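PDB 3RPZ: ADP/ATP-dependent NAD(P)H-hydrate dehydratase, which probably catalyses the ATP- or ADP-dependent dehydration of damaged, hydrated NADH and NADPH, returning them to the working cofactors. Local coordinates for residues A[207-212]-A[248-253]; A[215-220]-A[262-267]. One frame throughout, in Å; residues are numbered along the deposited sequence.

Contact 1. Residues A[207-212]-A[248-253]. With AMP (adenosine monophosphate), chain C.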
ATOM      1  N   THR A 207      -7.432 -21.939 -19.876  1.00 15.75           N
ATOM      2  CA  THR A 207      -7.771 -20.649 -19.293  1.00 15.58           C
ATOM      3  C   THR A 207      -6.770 -19.549 -19.619  1.00 17.00           C
ATOM      4  O   THR A 207      -5.630 -19.778 -19.967  1.00 17.30           O
ATOM      5  CB  THR A 207      -7.919 -20.749 -17.761  1.00 15.34           C
ATOM      6  OG1 THR A 207      -6.657 -21.039 -17.199  1.00 14.85           O
ATOM      7  CG2 THR A 207      -8.943 -21.768 -17.330  1.00 17.36           C
ATOM      8  N   GLY A 208      -7.227 -18.321 -19.424  1.00 16.61           N
ATOM      9  CA  GLY A 208      -6.458 -17.139 -19.660  1.00 16.38           C
ATOM     10  C   GLY A 208      -6.806 -16.359 -20.888  1.00 16.00           C
ATOM     11  O   GLY A 208      -7.569 -16.842 -21.742  1.00 18.63           O
ATOM     12  N   ASN A 209      -6.336 -15.124 -20.970  1.00 15.91           N
ATOM     13  CA  ASN A 209      -6.629 -14.243 -22.093  1.00 15.09           C
ATOM     14  C   ASN A 209      -5.556 -13.184 -22.218  1.00 14.89           C
ATOM     15  O   ASN A 209      -4.560 -13.253 -21.441  1.00 14.68           O
ATOM     16  CB  ASN A 209      -8.022 -13.652 -21.984  1.00 16.21           C
ATOM     17  CG  ASN A 209      -8.210 -12.855 -20.740  1.00 16.47           C
ATOM     18  OD1 ASN A 209      -7.288 -12.145 -20.322  1.00 16.41           O
ATOM     19  ND2 ASN A 209      -9.386 -12.982 -20.066  1.00 18.51           N
ATOM     20  N   GLY A 210      -5.708 -12.250 -23.149  1.00 15.31           N
ATOM     21  CA  GLY A 210      -4.676 -11.257 -23.375  1.00 15.44           C
ATOM     22  C   GLY A 210      -4.458 -10.281 -22.228  1.00 15.40           C
ATOM     23  O   GLY A 210      -3.499  -9.509 -22.247  1.00 14.49           O
ATOM     24  N   ALA A 211      -5.295 -10.305 -21.207  1.00 14.72           N
ATOM     25  CA  ALA A 211      -4.992  -9.526 -19.989  1.00 14.50           C
ATOM     26  C   ALA A 211      -3.679  -9.947 -19.400  1.00 14.47           C
ATOM     27  O   ALA A 211      -3.000  -9.154 -18.722  1.00 14.04           O
ATOM     28  CB  ALA A 211      -6.113  -9.591 -18.973  1.00 15.01           C
ATOM     29  N   LEU A 212      -3.288 -11.191 -19.626  1.00 13.58           N
ATOM     30  CA  LEU A 212      -2.019 -11.734 -19.119  1.00 13.79           C
ATOM     31  C   LEU A 212      -0.799 -11.303 -19.911  1.00 13.26           C
ATOM     32  O   LEU A 212       0.331 -11.542 -19.479  1.00 13.37           O
ATOM     33  CB  LEU A 212      -2.074 -13.274 -19.031  1.00 13.45           C
ATOM     34  CG  LEU A 212      -3.092 -13.820 -18.058  1.00 13.04           C
ATOM     35  CD1 LEU A 212      -3.223 -15.325 -18.247  1.00 14.10           C
ATOM     36  CD2 LEU A 212      -2.719 -13.477 -16.617  1.00 13.91           C
ATOM     37  N   ALA A 248      -7.580 -18.510 -14.969  1.00 14.29           N
ATOM     38  CA  ALA A 248      -8.937 -18.250 -14.503  1.00 13.95           C
ATOM     39  C   ALA A 248      -9.054 -16.886 -13.832  1.00 14.79           C
ATOM     40  O   ALA A 248     -10.101 -16.244 -13.911  1.00 15.32           O
ATOM     41  CB  ALA A 248      -9.420 -19.372 -13.578  1.00 14.95           C
ATOM     42  N   CYS A 249      -8.002 -16.452 -13.151  1.00 13.59           N
ATOM     43  CA  CYS A 249      -8.017 -15.139 -12.512  1.00 14.15           C
ATOM     44  C   CYS A 249      -8.133 -14.038 -13.539  1.00 14.70           C
ATOM     45  O   CYS A 249      -8.858 -13.049 -13.325  1.00 14.62           O
ATOM     46  CB  CYS A 249      -6.786 -14.933 -11.652  1.00 13.99           C
ATOM     47  SG  CYS A 249      -6.770 -15.947 -10.127  1.00 15.14           S
ATOM     48  N   ALA A 250      -7.408 -14.156 -14.662  1.00 13.52           N
ATOM     49  CA  ALA A 250      -7.545 -13.189 -15.743  1.00 14.33           C
ATOM     50  C   ALA A 250      -8.921 -13.208 -16.365  1.00 15.52           C
ATOM     51  O   ALA A 250      -9.436 -12.156 -16.740  1.00 16.73           O
ATOM     52  CB  ALA A 250      -6.475 -13.469 -16.810  1.00 15.06           C
ATOM     53  N   GLU A 251      -9.536 -14.368 -16.462  1.00 14.64           N
ATOM     54  CA  GLU A 251     -10.894 -14.432 -17.015  1.00 16.20           C
ATOM     55  C   GLU A 251     -11.904 -13.788 -16.085  1.00 16.79           C
ATOM     56  O   GLU A 251     -12.821 -13.126 -16.575  1.00 18.02           O
ATOM     57  CB  GLU A 251     -11.295 -15.868 -17.324  1.00 16.95           C
ATOM     58  CG  GLU A 251     -10.439 -16.492 -18.399  1.00 17.50           C
ATOM     59  CD  GLU A 251     -10.800 -17.910 -18.745  1.00 22.63           C
ATOM     60  OE1 GLU A 251     -11.907 -18.371 -18.350  1.00 28.49           O
ATOM     61  OE2 GLU A 251     -10.088 -18.522 -19.536  1.00 23.31           O
ATOM     62  N   LEU A 252     -11.772 -13.939 -14.771  1.00 16.68           N
ATOM     63  CA  LEU A 252     -12.612 -13.209 -13.820  0.50 18.03           C
ATOM     64  C   LEU A 252     -12.448 -11.732 -14.034  1.00 18.24           C
ATOM     65  O   LEU A 252     -13.422 -10.988 -14.125  1.00 18.81           O
ATOM     66  CB  LEU A 252     -12.254 -13.540 -12.360  0.50 19.05           C
ATOM     67  CG  LEU A 252     -13.075 -12.800 -11.280  0.50 20.22           C
ATOM     68  CD1 LEU A 252     -12.645 -11.359 -11.039  0.50 22.11           C
ATOM     69  CD2 LEU A 252     -14.590 -12.853 -11.583  0.50 20.37           C
ATOM     70  N   TRP A 253     -11.200 -11.269 -14.108  1.00 17.20           N
ATOM     71  CA  TRP A 253     -10.936  -9.829 -14.279  1.00 17.40           C
ATOM     72  C   TRP A 253     -11.672  -9.246 -15.416  1.00 17.92           C
ATOM     73  O   TRP A 253     -12.253  -8.148 -15.314  1.00 18.05           O
ATOM     74  CB  TRP A 253      -9.446  -9.604 -14.582  1.00 18.32           C
ATOM     75  CG  TRP A 253      -9.024  -8.162 -14.924  1.00 17.65           C
ATOM     76  CD1 TRP A 253      -8.735  -7.639 -16.159  1.00 18.56           C
ATOM     77  CD2 TRP A 253      -8.810  -7.123 -13.990  1.00 15.35           C
ATOM     78  NE1 TRP A 253      -8.368  -6.333 -16.053  1.00 15.79           N
ATOM     79  CE2 TRP A 253      -8.371  -5.991 -14.737  1.00 16.23           C
ATOM     80  CE3 TRP A 253      -8.967  -6.998 -12.588  1.00 17.23           C
ATOM     81  CZ2 TRP A 253      -8.077  -4.796 -14.112  1.00 15.38           C
ATOM     82  CZ3 TRP A 253      -8.649  -5.859 -11.994  1.00 19.38           C
ATOM     83  CH2 TRP A 253      -8.193  -4.745 -12.750  1.00 17.80           C
TER
HETATM   84  P   AMP C 278       5.926 -14.264 -18.891  1.00 14.61           P
HETATM   85  O1P AMP C 278       5.606 -13.049 -17.948  1.00 17.93           O
HETATM   86  O2P AMP C 278       6.235 -13.706 -20.224  1.00 18.62           O
HETATM   87  O3P AMP C 278       6.997 -15.087 -18.203  1.00 13.16           O
HETATM   88  O5' AMP C 278       4.678 -15.126 -18.724  1.00 14.46           O
HETATM   89  C5' AMP C 278       3.395 -14.677 -19.308  1.00 14.29           C
HETATM   90  C4' AMP C 278       2.275 -15.429 -18.677  1.00 13.48           C
HETATM   91  O4' AMP C 278       0.995 -14.895 -19.151  1.00 14.37           O
HETATM   92  C3' AMP C 278       2.243 -16.914 -18.963  1.00 13.02           C
HETATM   93  O3' AMP C 278       1.545 -17.577 -17.928  1.00 14.92           O
HETATM   94  C2' AMP C 278       1.431 -16.875 -20.268  1.00 13.79           C
HETATM   95  O2' AMP C 278       0.920 -18.164 -20.660  1.00 14.89           O
HETATM   96  C1' AMP C 278       0.327 -15.910 -19.903  1.00 15.11           C
HETATM   97  N9  AMP C 278      -0.212 -15.208 -21.073  1.00 13.26           N
HETATM   98  C8  AMP C 278       0.333 -14.159 -21.703  1.00 14.68           C
HETATM   99  N7  AMP C 278      -0.427 -13.762 -22.776  1.00 16.16           N
HETATM  100  C5  AMP C 278      -1.480 -14.602 -22.759  1.00 15.52           C
HETATM  101  C6  AMP C 278      -2.661 -14.771 -23.640  1.00 15.66           C
HETATM  102  N6  AMP C 278      -2.815 -13.944 -24.692  1.00 17.01           N
HETATM  103  N1  AMP C 278      -3.489 -15.761 -23.312  1.00 16.23           N
HETATM  104  C2  AMP C 278      -3.321 -16.578 -22.263  1.00 16.52           C
HETATM  105  N3  AMP C 278      -2.246 -16.507 -21.418  1.00 15.25           N
HETATM  106  C4  AMP C 278      -1.392 -15.571 -21.717  1.00 13.80           C

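Contact 2. Residues A[215-220]-A[262-267]. With NPW (beta-6-hydroxy-1,4,5,6-tetrahydronicotinamide adenine dinucleotide phosphate), chain D.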
ATOM      1  N   GLY A 215       3.946  -7.411 -18.544  1.00 13.21           N
ATOM      2  CA  GLY A 215       5.028  -7.709 -17.624  1.00 13.22           C
ATOM      3  C   GLY A 215       4.553  -8.101 -16.234  1.00 12.78           C
ATOM      4  O   GLY A 215       3.738  -7.419 -15.616  1.00 13.34           O
ATOM      5  N   GLY A 216       5.204  -9.166 -15.737  1.00 12.86           N
ATOM      6  CA  GLY A 216       4.989  -9.618 -14.394  1.00 12.27           C
ATOM      7  C   GLY A 216       4.132 -10.833 -14.251  1.00 12.98           C
ATOM      8  O   GLY A 216       4.150 -11.518 -13.226  1.00 13.37           O
ATOM      9  N   THR A 217       3.260 -11.089 -15.230  1.00 13.18           N
ATOM     10  CA  THR A 217       2.320 -12.179 -15.026  1.00 12.27           C
ATOM     11  C   THR A 217       2.993 -13.538 -14.907  1.00 12.36           C
ATOM     12  O   THR A 217       2.503 -14.406 -14.147  1.00 12.77           O
ATOM     13  CB  THR A 217       1.222 -12.192 -16.078  1.00 12.33           C
ATOM     14  OG1 THR A 217       1.833 -12.387 -17.339  1.00 13.31           O
ATOM     15  CG2 THR A 217       0.408 -10.891 -16.067  1.00 13.69           C
ATOM     16  N   GLY A 218       4.100 -13.781 -15.616  1.00 12.53           N
ATOM     17  CA  GLY A 218       4.801 -15.021 -15.466  1.00 13.05           C
ATOM     18  C   GLY A 218       5.554 -15.132 -14.152  1.00 12.98           C
ATOM     19  O   GLY A 218       5.747 -16.215 -13.622  1.00 13.33           O
ATOM     20  N   ASP A 219       5.938 -13.982 -13.604  1.00 12.72           N
ATOM     21  CA  ASP A 219       6.573 -13.947 -12.293  1.00 11.97           C
ATOM     22  C   ASP A 219       5.567 -14.388 -11.229  1.00 12.82           C
ATOM     23  O   ASP A 219       5.876 -15.195 -10.327  1.00 12.89           O
ATOM     24  CB  ASP A 219       7.175 -12.557 -12.034  1.00 12.73           C
ATOM     25  CG  ASP A 219       8.107 -12.116 -13.105  1.00 14.22           C
ATOM     26  OD1 ASP A 219       8.961 -12.933 -13.567  1.00 13.42           O
ATOM     27  OD2 ASP A 219       8.024 -10.936 -13.525  1.00 14.45           O
ATOM     28  N   THR A 220       4.333 -13.840 -11.276  1.00 11.95           N
ATOM     29  CA  THR A 220       3.271 -14.291 -10.422  1.00 12.10           C
ATOM     30  C   THR A 220       3.045 -15.829 -10.546  1.00 11.67           C
ATOM     31  O   THR A 220       2.845 -16.543  -9.564  1.00 12.98           O
ATOM     32  CB  THR A 220       2.004 -13.528 -10.762  1.00 12.67           C
ATOM     33  OG1 THR A 220       2.188 -12.127 -10.511  1.00 13.27           O
ATOM     34  CG2 THR A 220       0.815 -14.021  -9.946  1.00 13.24           C
ATOM     35  N   LEU A 262      -5.164  -4.952 -16.692  1.00 13.33           N
ATOM     36  CA  LEU A 262      -4.759  -5.796 -15.554  1.00 13.51           C
ATOM     37  C   LEU A 262      -3.320  -5.529 -15.164  1.00 13.51           C
ATOM     38  O   LEU A 262      -2.468  -5.412 -16.012  1.00 13.04           O
ATOM     39  CB  LEU A 262      -4.932  -7.254 -15.910  1.00 14.11           C
ATOM     40  CG  LEU A 262      -4.556  -8.281 -14.836  1.00 13.81           C
ATOM     41  CD1 LEU A 262      -5.451  -8.237 -13.612  1.00 14.74           C
ATOM     42  CD2 LEU A 262      -4.569  -9.699 -15.451  1.00 15.00           C
ATOM     43  N   LEU A 263      -3.050  -5.497 -13.867  1.00 13.11           N
ATOM     44  CA  LEU A 263      -1.665  -5.534 -13.362  1.00 12.80           C
ATOM     45  C   LEU A 263      -1.463  -6.888 -12.701  1.00 12.23           C
ATOM     46  O   LEU A 263      -2.330  -7.367 -11.970  1.00 13.09           O
ATOM     47  CB  LEU A 263      -1.449  -4.406 -12.367  1.00 13.13           C
ATOM     48  CG  LEU A 263      -1.663  -3.006 -12.928  1.00 13.49           C
ATOM     49  CD1 LEU A 263      -1.567  -1.925 -11.853  1.00 17.00           C
ATOM     50  CD2 LEU A 263      -0.605  -2.727 -14.015  1.00 17.53           C
ATOM     51  N   ALA A 264      -0.302  -7.497 -12.898  1.00 12.15           N
ATOM     52  CA  ALA A 264      -0.037  -8.851 -12.458  1.00 12.49           C
ATOM     53  C   ALA A 264      -0.352  -9.084 -11.007  1.00 12.38           C
ATOM     54  O   ALA A 264      -0.885 -10.150 -10.669  1.00 13.34           O
ATOM     55  CB  ALA A 264       1.417  -9.238 -12.732  1.00 13.31           C
ATOM     56  N   HIS A 265      -0.008  -8.168 -10.108  1.00 12.83           N
ATOM     57  CA  HIS A 265      -0.290  -8.441  -8.700  1.00 13.17           C
ATOM     58  C   HIS A 265      -1.724  -8.638  -8.397  1.00 14.23           C
ATOM     59  O   HIS A 265      -2.057  -9.302  -7.400  1.00 15.46           O
ATOM     60  CB  HIS A 265       0.299  -7.346  -7.803  1.00 14.01           C
ATOM     61  CG  HIS A 265      -0.366  -6.032  -7.879  1.00 13.23           C
ATOM     62  ND1 HIS A 265      -1.416  -5.618  -7.073  1.00 21.75           N
ATOM     63  CD2 HIS A 265      -0.095  -4.994  -8.698  1.00 11.72           C
ATOM     64  CE1 HIS A 265      -1.772  -4.385  -7.420  1.00 18.86           C
ATOM     65  NE2 HIS A 265      -0.957  -3.972  -8.374  1.00 20.93           N
ATOM     66  N   GLU A 266      -2.622  -8.086  -9.220  1.00 12.79           N
ATOM     67  CA  GLU A 266      -4.041  -8.266  -9.008  1.00 13.52           C
ATOM     68  C   GLU A 266      -4.498  -9.708  -9.227  1.00 13.74           C
ATOM     69  O   GLU A 266      -5.479 -10.136  -8.655  1.00 14.79           O
ATOM     70  CB  GLU A 266      -4.839  -7.337  -9.891  1.00 14.21           C
ATOM     71  CG  GLU A 266      -4.570  -5.880  -9.511  1.00 15.72           C
ATOM     72  CD  GLU A 266      -5.210  -4.885 -10.458  1.00 15.19           C
ATOM     73  OE1 GLU A 266      -5.021  -4.996 -11.672  1.00 14.52           O
ATOM     74  OE2 GLU A 266      -5.922  -3.942  -9.927  1.00 18.23           O
ATOM     75  N   LEU A 267      -3.753 -10.494 -10.000  1.00 13.78           N
ATOM     76  CA  LEU A 267      -4.032 -11.911 -10.124  1.00 13.48           C
ATOM     77  C   LEU A 267      -4.028 -12.608  -8.765  1.00 14.86           C
ATOM     78  O   LEU A 267      -4.931 -13.405  -8.462  1.00 15.00           O
ATOM     79  CB  LEU A 267      -3.028 -12.618 -11.056  1.00 13.93           C
ATOM     80  CG  LEU A 267      -3.033 -12.196 -12.500  1.00 13.67           C
ATOM     81  CD1 LEU A 267      -1.762 -12.693 -13.182  1.00 14.78           C
ATOM     82  CD2 LEU A 267      -4.283 -12.748 -13.197  1.00 14.82           C
TER
HETATM   83  P   NPW D 279       9.175 -10.657 -29.413  1.00 27.35           P
HETATM   84  O1  NPW D 279      10.450  -9.846 -29.349  1.00 34.10           O
HETATM   85  O2  NPW D 279       7.957 -10.073 -28.775  1.00 27.87           O
HETATM   86  O3  NPW D 279       8.852 -11.209 -30.813  1.00 28.34           O
HETATM   87  PA  NPW D 279      12.943 -11.746 -22.394  1.00 19.62           P
HETATM   88  PB  NPW D 279      11.229 -11.061 -20.145  1.00 15.67           P
HETATM   89  C1A NPW D 279       9.832 -13.523 -26.839  1.00 19.91           C
HETATM   90  C1B NPW D 279      11.997 -10.191 -15.581  1.00 14.60           C
HETATM   91  N1C NPW D 279      10.774  -9.449 -15.393  1.00 14.20           N
HETATM   92  N1D NPW D 279       5.508 -15.730 -28.428  1.00 19.48           N
HETATM   93  C2A NPW D 279       9.842 -12.055 -27.264  1.00 22.24           C
HETATM   94  O2A NPW D 279       9.501 -12.037 -28.635  1.00 24.41           O
HETATM   95  C2B NPW D 279      11.810 -11.698 -15.787  1.00 13.39           C
HETATM   96  O2B NPW D 279      11.503 -12.374 -14.594  1.00 13.93           O
HETATM   97  C2C NPW D 279      10.563  -8.616 -14.409  1.00 15.64           C
HETATM   98  C2D NPW D 279       6.583 -15.327 -29.121  1.00 18.58           C
HETATM   99  C3A NPW D 279      11.278 -11.644 -26.987  1.00 23.53           C
HETATM  100  O3A NPW D 279      12.188 -12.058 -28.027  1.00 25.87           O
HETATM  101  C3B NPW D 279      13.211 -12.023 -16.344  1.00 14.84           C
HETATM  102  O3B NPW D 279      14.097 -12.163 -15.225  1.00 15.34           O
HETATM  103  C3C NPW D 279       9.617  -7.767 -14.125  1.00 14.09           C
HETATM  104  N3D NPW D 279       7.703 -14.745 -28.661  1.00 19.07           N
HETATM  105  C4B NPW D 279      13.550 -10.756 -17.143  1.00 13.35           C
HETATM  106  O4B NPW D 279      12.615  -9.706 -16.758  1.00 14.80           O
HETATM  107  C4C NPW D 279       8.511  -7.650 -15.167  1.00 13.47           C
HETATM  108  C4D NPW D 279       7.664 -14.621 -27.328  1.00 18.68           C
HETATM  109  O4D NPW D 279      10.729 -13.565 -25.725  1.00 19.02           O
HETATM  110  C4E NPW D 279      11.572 -12.438 -25.729  1.00 19.85           C
HETATM  111  C5A NPW D 279       6.567 -14.981 -26.498  1.00 17.30           C
HETATM  112  C5B NPW D 279      13.443 -10.951 -18.658  1.00 14.40           C
HETATM  113  O5B NPW D 279      12.218 -11.606 -18.994  1.00 15.00           O
HETATM  114  C5C NPW D 279       9.031  -8.130 -16.510  1.00 13.27           C
HETATM  115  C5E NPW D 279      11.273 -11.649 -24.453  1.00 20.60           C
HETATM  116  O5E NPW D 279      11.833 -12.355 -23.351  1.00 21.11           O
HETATM  117  C6C NPW D 279       9.672  -9.542 -16.400  1.00 14.57           C
HETATM  118  O6C NPW D 279       8.747 -10.551 -16.006  1.00 15.24           O
HETATM  119  C6D NPW D 279       5.407 -15.582 -27.088  1.00 18.12           C
HETATM  120  N6D NPW D 279       4.320 -15.985 -26.450  1.00 18.74           N
HETATM  121  N7A NPW D 279       6.770 -14.679 -25.165  1.00 18.49           N
HETATM  122  C7C NPW D 279       9.533  -7.037 -12.893  1.00 13.93           C
HETATM  123  N7C NPW D 279       8.498  -6.234 -12.699  1.00 14.52           N
HETATM  124  O7C NPW D 279      10.455  -7.125 -12.042  1.00 13.38           O
HETATM  125  C8A NPW D 279       8.030 -14.097 -25.165  1.00 16.64           C
HETATM  126  N9A NPW D 279       8.533 -14.095 -26.495  1.00 18.56           N
HETATM  127  OA1 NPW D 279      13.899 -10.890 -23.115  1.00 26.53           O
HETATM  128  OA2 NPW D 279      13.372 -12.966 -21.746  1.00 23.52           O
HETATM  129  OA3 NPW D 279      12.151 -10.750 -21.412  1.00 16.74           O
HETATM  130  OB1 NPW D 279      10.274 -12.148 -20.364  1.00 15.07           O
HETATM  131  OB2 NPW D 279      10.700  -9.709 -19.785  1.00 17.10           O
HETATM  132  O   HOH W   1       1.017  -6.873 -15.353  1.00 13.82           O

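Contact 1. Residues A[207-212]-A[248-253]
Glu251 reaches Gly208 with its CG beside the backbone N and opposite the carbonyl carbon (chi1 -64°), the chain beyond running fully extended, while Asn209 folds its amide back between its own N and C (chi1 60°) to face Ala250. The Glu251 side chain crosses that of Thr207 at about a right angle. Gly208 N donates to Glu251 OE2 over 2.9 Å, entering on the anti side and 27° out of the carboxylate plane. A glutamate suits this place because its length spans the gap from helix to loop. Gly208 has backbone angles that suit glycine, and AMP C2 packs against its backbone, 3.8 Å from Gly208 C.

Asn209 uses both ends of its amide. OD1 accepts from Ala211 N at 2.9 Å, an Asx turn that starts the short 3-10 segment 210-212, and ND2 makes a weak bond to Ala250 O at 3.4 Å. Beside these polar ties Ala250 CB packs against Leu212 CG at 3.6 Å, and Ala211 CB sits 4.3 Å from Trp253 CD1; small alanines allow the loop to come close to the helix. Leu212 works in two directions, since its CB lies 3.4 Å from AMP N9 while CD1 approaches AMP N3 at 3.5 Å. Thr207 turns its hydroxyl to Tyr244 O and Asn205 ND2.

Chemically, the helix holds the loop through the Glu251 carboxylate, which takes Gly208 N, and more weakly through Ala250 O, which takes Asn209 ND2; this probably helps to hold the loop against which the adenine of AMP rests.

Contact 2. Residues A[215-220]-A[262-267]
A bridging water joins Gly215 and Ala264, donating to Gly215 O at 2.8 Å and accepting from Ala264 N at 2.9 Å. It thereby serves the amide at the start of helix 264-277 and the carbonyl just before helix 217-231. Beside it the segments pack on one methyl: Ala264 CB points into the bend at Gly216 and comes within 3.5 Å of Gly216 C. The methyl of Ala264 fills the place beside Gly216, and Gly216 is the N-cap residue with backbone angles that favour glycine.

Thr217 lays CG2 against Leu267 CD1 at 4.0 Å, the two side chains crossing obliquely. Its first torsion (chi1 62°) keeps that methyl beside the backbone N and leaves OG1 for Leu212 O and AMP O4'. Thr220 sets OG1 3.7 Å from Ala264 CB.

Asp219, which does not touch 262-267, grips the hydrated nicotinamide cofactor: it accepts from NPW O6C through OD2 at 2.6 Å and from NPW O2B through OD1 at 2.8 Å. With Gly218 N bonded to the AMP phosphate, Gly216 to Asp219 carry the Gly-X-Gly-Asp motif of ribokinase-like enzymes, at the N terminus of helix 217-231. Small residues and one water therefore back the motif, whose aspartate holds the 6-hydroxyl that dehydration removes.

After strand 202-204, at the edge of the central sheet, the chain lays down 207-212 and then 215-220 in quick succession, and the latter leads into helix 217-231. Helix 235-256 follows and brings 248-253 back to 207-212, so contact 1 closes a largely helical loop. Only past that helix does 262-267, at the start of helix 264-277, return to 215-220 and close the loop of contact 2. The two loops cross: 215-220 lies inside the loop of contact 1, but its partner 262-267 lies beyond it. They meet where Trp253 packs on Glu266 and Cys249 on Leu267. Together they tie three successive helices to the nucleotide loop, and both touch the second subunit.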